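Side-chain contacts in manganese-containing pseudocatalase (Thermus thermophilus, PDB 2V8T), which probably acts as a catalase, breaking hydrogen peroxide down to water and dioxygen at a centre of two manganese ions: residues G32-M37 and R159-R164; L124-G127 and E131-N134. One frame throughout, in Å; residues are numbered along the deposited sequence. Where two conformers were deposited one is given.

How the interactions relate
Both contacts are mostly buried and meet along helix 36-49, but they are built differently. Interaction 1 ties the start of that helix to helix 144-166 inside the bundle, through an aromatic pair and a lysine salt-bridged to a manganese ligand. Interaction 2 lies farther from the metals, in the loop leading to helix 144-166, and joins two extended pieces by backbone hydrogen bonds; Glu131 and His132 there are partly exposed. The two touch by packing: Met37 CB lies 3.5 Å from Trp133 NE1, and Met37 CE is 3.8 Å from Val125 CG1. The first joins an aromatic pair to a charged, metal-bound one; the second rests on main-chain pairing with side chains packed about it.

Interaction 1 (G32-M37 and R159-R164); sequences GRFGEM and RTHKLR. With MN (manganese (II) ion), chain C.
Phe34 drives an edge of its ring at the face of His161, an offset edge-to-face pair with the planes at 83° and the centroids 5.3 Å apart. The leading atom is Phe34 CD2, 3.6 Å from His161 NE2, while Phe34 CB sits over the imidazole face as a CH-pi contact, 4.2 Å from the ring centroid. His161 CG stands anti to its own carbonyl carbon (chi1 -72°), which carries the imidazole out from the helix to meet the phenylalanine. With only an alanine here, the edge of Phe34 is likely to face a gap and its CB to lose the imidazole it packs on.

One helix position on, the packing gives way to polar, hydrated chemistry. Lys162 runs out extended and turns at its last torsion, placing NZ 2.9 Å from Glu36 OE2 in a salt bridge that meets the carboxylate from above its plane, 43° out. Water 2 links the two segments, 3.0 Å from Lys162 NZ and donating to Phe34 O at 3.1 Å. Glu36 chelates a manganese ion through OE1 at 2.2 Å and OE2 at 2.3 Å, and two waters bind the same metal. Lys162 is therefore a second-shell group that holds the OE2 side of the chelating carboxylate.

Glu70 and His73 of helix 57-85 share the ion, in keeping with a ferritin-like helix bundle. Leu181 of helix 172-200 packs on both Glu36 and Lys162, and Ile117 of the second subunit packs on His161. Gly35 closes the type I turn from Gly32 and is the N-cap of helix 36-49; Phe34, within that turn, lies against helix 144-166.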
loop_
_atom_site.group_PDB
_atom_site.type_symbol
_atom_site.label_atom_id
_atom_site.label_comp_id
_atom_site.label_asym_id
_atom_site.label_seq_id
_atom_site.Cartn_x
_atom_site.Cartn_y
_atom_site.Cartn_z
ATOM N N GLY A 32 12.446 1.344 -7.536
ATOM C CA GLY A 32 11.418 2.238 -7.995
ATOM C C GLY A 32 10.615 1.690 -9.141
ATOM O O GLY A 32 10.924 0.644 -9.705
ATOM N N ARG A 33 9.576 2.435 -9.514
ATOM C CA ARG A 33 8.681 1.986 -10.559
ATOM C C ARG A 33 9.411 1.613 -11.859
ATOM O O ARG A 33 8.993 0.659 -12.524
ATOM C CB ARG A 33 7.676 3.110 -10.862
ATOM C CG ARG A 33 6.760 2.782 -11.993
ATOM C CD ARG A 33 5.761 3.880 -12.221
ATOM N NE ARG A 33 4.963 3.518 -13.427
ATOM C CZ ARG A 33 3.985 4.195 -13.998
ATOM N NH1 ARG A 33 3.747 5.260 -13.451
ATOM N NH2 ARG A 33 3.381 3.808 -15.118
ATOM N N PHE A 34 10.427 2.379 -12.238
ATOM C CA PHE A 34 11.160 2.140 -13.475
ATOM C C PHE A 34 12.602 1.672 -13.189
ATOM O O PHE A 34 13.511 1.830 -14.016
ATOM C CB PHE A 34 11.123 3.361 -14.397
ATOM C CG PHE A 34 9.728 3.660 -14.808
ATOM C CD1 PHE A 34 9.096 2.878 -15.729
ATOM C CD2 PHE A 34 9.014 4.704 -14.302
ATOM C CE1 PHE A 34 7.808 3.115 -16.126
ATOM C CE2 PHE A 34 7.717 4.964 -14.697
ATOM C CZ PHE A 34 7.103 4.160 -15.595
ATOM N N GLY A 35 12.803 1.067 -12.039
ATOM C CA GLY A 35 14.074 0.472 -11.707
ATOM C C GLY A 35 14.235 -0.916 -12.321
ATOM O O GLY A 35 13.370 -1.477 -12.983
ATOM N N GLU A 36 15.402 -1.485 -12.036
ATOM C CA GLU A 36 15.783 -2.778 -12.616
ATOM C C GLU A 36 14.906 -3.889 -12.108
ATOM O O GLU A 36 14.697 -4.894 -12.810
ATOM C CB GLU A 36 17.263 -3.047 -12.334
ATOM C CG GLU A 36 18.176 -2.111 -13.146
ATOM C CD GLU A 36 18.249 -2.452 -14.590
ATOM O OE1 GLU A 36 17.717 -3.496 -15.016
ATOM O OE2 GLU A 36 18.843 -1.671 -15.409
ATOM N N MET A 37 14.361 -3.798 -10.885
ATOM C CA MET A 37 13.381 -4.797 -10.458
ATOM C C MET A 37 12.198 -4.852 -11.410
ATOM O O MET A 37 11.635 -5.915 -11.640
ATOM C CB MET A 37 12.879 -4.540 -9.037
ATOM C CG MET A 37 13.805 -4.868 -7.963
ATOM S SD MET A 37 13.937 -6.679 -7.692
ATOM C CE MET A 37 12.347 -7.056 -6.943
ATOM N N ARG A 159 15.511 4.566 -18.751
ATOM C CA ARG A 159 16.658 5.358 -19.189
ATOM C C ARG A 159 16.578 6.779 -18.653
ATOM O O ARG A 159 17.563 7.361 -18.204
ATOM C CB ARG A 159 16.732 5.395 -20.712
ATOM C CG ARG A 159 17.976 6.094 -21.223
ATOM C CD ARG A 159 17.834 6.562 -22.614
ATOM N NE ARG A 159 19.092 7.096 -23.133
ATOM C CZ ARG A 159 19.207 8.215 -23.822
ATOM N NH1 ARG A 159 18.158 8.950 -24.127
ATOM N NH2 ARG A 159 20.408 8.650 -24.178
ATOM N N THR A 160 15.377 7.369 -18.727
ATOM C CA THR A 160 15.167 8.725 -18.263
ATOM C C THR A 160 15.512 8.834 -16.762
ATOM O O THR A 160 16.169 9.779 -16.322
ATOM C CB THR A 160 13.697 9.158 -18.550
ATOM O OG1 THR A 160 13.483 9.086 -19.948
ATOM C CG2 THR A 160 13.467 10.555 -18.110
ATOM N N HIS A 161 15.055 7.852 -15.964
ATOM C CA HIS A 161 15.394 7.841 -14.549
ATOM C C HIS A 161 16.900 7.703 -14.337
ATOM O O HIS A 161 17.478 8.359 -13.469
ATOM C CB HIS A 161 14.635 6.767 -13.785
ATOM C CG HIS A 161 13.185 7.071 -13.605
ATOM N ND1 HIS A 161 12.395 7.903 -14.357
ATOM C CD2 HIS A 161 12.446 6.576 -12.600
ATOM C CE1 HIS A 161 11.150 7.860 -13.775
ATOM N NE2 HIS A 161 11.226 7.095 -12.703
ATOM N N LYS A 162 17.545 6.818 -15.103
ATOM C CA LYS A 162 19.003 6.664 -14.971
ATOM C C LYS A 162 19.726 7.970 -15.260
ATOM O O LYS A 162 20.665 8.323 -14.559
ATOM C CB LYS A 162 19.527 5.496 -15.817
ATOM C CG LYS A 162 19.056 4.134 -15.302
ATOM C CD LYS A 162 19.979 3.005 -15.598
ATOM C CE LYS A 162 19.516 1.661 -15.061
ATOM N NZ LYS A 162 18.225 1.138 -15.642
ATOM N N LEU A 163 19.321 8.665 -16.333
ATOM C CA LEU A 163 19.937 9.939 -16.684
ATOM C C LEU A 163 19.780 10.958 -15.539
ATOM O O LEU A 163 20.718 11.688 -15.209
ATOM C CB LEU A 163 19.331 10.506 -17.956
ATOM C CG LEU A 163 19.728 9.776 -19.246
ATOM C CD1 LEU A 163 18.748 10.150 -20.367
ATOM C CD2 LEU A 163 21.141 10.117 -19.660
ATOM N N ARG A 164 18.572 11.042 -14.985
ATOM C CA ARG A 164 18.349 12.033 -13.922
ATOM C C ARG A 164 19.156 11.707 -12.668
ATOM O O ARG A 164 19.752 12.594 -12.069
ATOM C CB ARG A 164 16.853 12.130 -13.618
ATOM C CG ARG A 164 16.092 12.776 -14.772
ATOM C CD ARG A 164 14.580 12.589 -14.633
ATOM N NE ARG A 164 13.904 13.282 -15.726
ATOM C CZ ARG A 164 12.586 13.280 -15.896
ATOM N NH1 ARG A 164 11.808 12.501 -15.184
ATOM N NH2 ARG A 164 12.085 14.024 -16.868
HETATM MN MN MN C . 18.495 -3.240 -17.023
HETATM O O HOH W 1 16.158 2.853 -14.317
HETATM O O HOH W 2 15.641 -0.265 -15.008
HETATM O O HOH W 3 16.617 1.895 -13.921
HETATM O O HOH W 4 16.572 -2.795 -17.658
HETATM O O HOH W 5 19.457 -1.294 -17.548
#

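Interaction 2 (L124-G127 and E131-N134); sequences LVMG and EHWN
Met126 reaches across to one face of the His132 imidazole, its methyl poised near the ring nitrogen. Met126 CE is 3.4 Å from His132 NE2, whereas Met126 SD stands higher above the same face, 5.4 Å from the His132 ring centroid, so the methyl does the touching and the sulfur-aromatic contact is a distant one. The bend at the last torsion of Met126 (chi3 48°) turns CE down onto the ring, and Met126 CB lies over that face too.

Glu131 starts away from the other segment and then doubles back: the bend at chi2 (-73°) lays its carboxylate beside the backbone of Gly127, with OE1 3.3 Å from Gly127 CA. Having no side chain, Gly127 can accept the carboxylate this close. Glu131 OE1 takes its hydrogen bond from the backbone N of Met129, between the segments. Val125 and Trp133 meet obliquely at their bases, CG1 against CB at 4.0 Å, and the indole then leads off elsewhere.

Beneath these groups, Met126 and His132 form a single antiparallel bridge as a non-hydrogen-bonded pair. It is flanked by the bonds Trp133 N to Val125 O, 3.0 Å and fairly straight at 165°, and Gly127 N to Glu131 O, 2.8 Å. Val125 is the centre of an inverse gamma turn leading into the bridge.

The hairpin-like unit leans on helix 36-49, where Met37 and Met41 pack on the indole and Ser38 OG pairs with Trp133 NE1. Beyond, Trp133 packs on Trp133 of the fourth subunit, while Leu124 rests against helix 114-117.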
loop_
_atom_site.group_PDB
_atom_site.type_symbol
_atom_site.label_atom_id
_atom_site.label_comp_id
_atom_site.label_asym_id
_atom_site.label_seq_id
_atom_site.Cartn_x
_atom_site.Cartn_y
_atom_site.Cartn_z
ATOM N N LEU A 124 18.071 -2.169 -0.139
ATOM C CA LEU A 124 16.736 -2.615 0.195
ATOM C C LEU A 124 15.889 -2.640 -1.071
ATOM O O LEU A 124 16.262 -2.088 -2.103
ATOM C CB LEU A 124 16.101 -1.706 1.277
ATOM C CG LEU A 124 16.873 -1.684 2.611
ATOM C CD1 LEU A 124 16.327 -0.554 3.479
ATOM C CD2 LEU A 124 16.798 -3.013 3.346
ATOM N N VAL A 125 14.725 -3.288 -1.011
ATOM C CA VAL A 125 13.904 -3.516 -2.226
ATOM C C VAL A 125 12.871 -2.373 -2.368
ATOM O O VAL A 125 11.669 -2.539 -2.143
ATOM C CB VAL A 125 13.255 -4.903 -2.197
ATOM C CG1 VAL A 125 12.696 -5.207 -3.595
ATOM C CG2 VAL A 125 14.254 -5.978 -1.799
ATOM N N MET A 126 13.395 -1.193 -2.681
ATOM C CA MET A 126 12.650 0.043 -2.566
ATOM C C MET A 126 13.234 1.085 -3.526
ATOM O O MET A 126 14.321 0.921 -4.091
ATOM C CB MET A 126 12.643 0.601 -1.138
ATOM C CG MET A 126 14.035 0.959 -0.666
ATOM S SD MET A 126 14.096 1.729 0.988
ATOM C CE MET A 126 13.086 0.696 2.002
ATOM N N GLY A 127 12.492 2.172 -3.677
ATOM C CA GLY A 127 12.927 3.309 -4.492
ATOM C C GLY A 127 13.492 4.454 -3.670
ATOM O O GLY A 127 13.864 4.316 -2.507
ATOM N N GLU A 131 9.795 3.789 -0.905
ATOM C CA GLU A 131 8.628 3.019 -1.332
ATOM C C GLU A 131 9.074 1.666 -1.729
ATOM O O GLU A 131 9.952 1.491 -2.606
ATOM C CB GLU A 131 7.877 3.734 -2.454
ATOM C CG GLU A 131 8.456 3.777 -3.854
ATOM C CD GLU A 131 9.659 4.680 -4.167
ATOM O OE1 GLU A 131 10.423 5.040 -3.254
ATOM O OE2 GLU A 131 9.830 4.932 -5.389
ATOM N N HIS A 132 8.464 0.605 -1.151
ATOM C CA HIS A 132 8.920 -0.714 -1.512
ATOM C C HIS A 132 8.411 -1.100 -2.892
ATOM O O HIS A 132 7.289 -0.775 -3.289
ATOM C CB HIS A 132 8.512 -1.750 -0.459
ATOM C CG HIS A 132 9.325 -1.659 0.807
ATOM N ND1 HIS A 132 8.988 -0.903 1.881
ATOM C CD2 HIS A 132 10.535 -2.224 1.115
ATOM C CE1 HIS A 132 9.929 -1.060 2.813
ATOM N NE2 HIS A 132 10.886 -1.867 2.390
ATOM N N TRP A 133 9.213 -1.829 -3.636
ATOM C CA TRP A 133 8.815 -2.292 -4.952
ATOM C C TRP A 133 7.547 -3.136 -4.835
ATOM O O TRP A 133 7.382 -3.873 -3.863
ATOM C CB TRP A 133 9.956 -3.143 -5.563
ATOM C CG TRP A 133 9.718 -3.511 -6.991
ATOM C CD1 TRP A 133 10.033 -2.745 -8.077
ATOM C CD2 TRP A 133 9.061 -4.672 -7.509
ATOM N NE1 TRP A 133 9.631 -3.360 -9.229
ATOM C CE2 TRP A 133 9.011 -4.540 -8.915
ATOM C CE3 TRP A 133 8.493 -5.817 -6.919
ATOM C CZ2 TRP A 133 8.431 -5.487 -9.731
ATOM C CZ3 TRP A 133 7.917 -6.783 -7.723
ATOM C CH2 TRP A 133 7.882 -6.610 -9.118
ATOM N N ASN A 134 6.655 -3.061 -5.822
ATOM C CA ASN A 134 5.425 -3.781 -5.755
ATOM C C ASN A 134 5.104 -4.444 -7.084
ATOM O O ASN A 134 5.421 -3.949 -8.158
ATOM C CB ASN A 134 4.275 -3.239 -5.051
ATOM C CG ASN A 134 3.557 -2.329 -5.922
ATOM O OD1 ASN A 134 2.777 -2.756 -6.742
ATOM N ND2 ASN A 134 3.804 -1.051 -5.806
#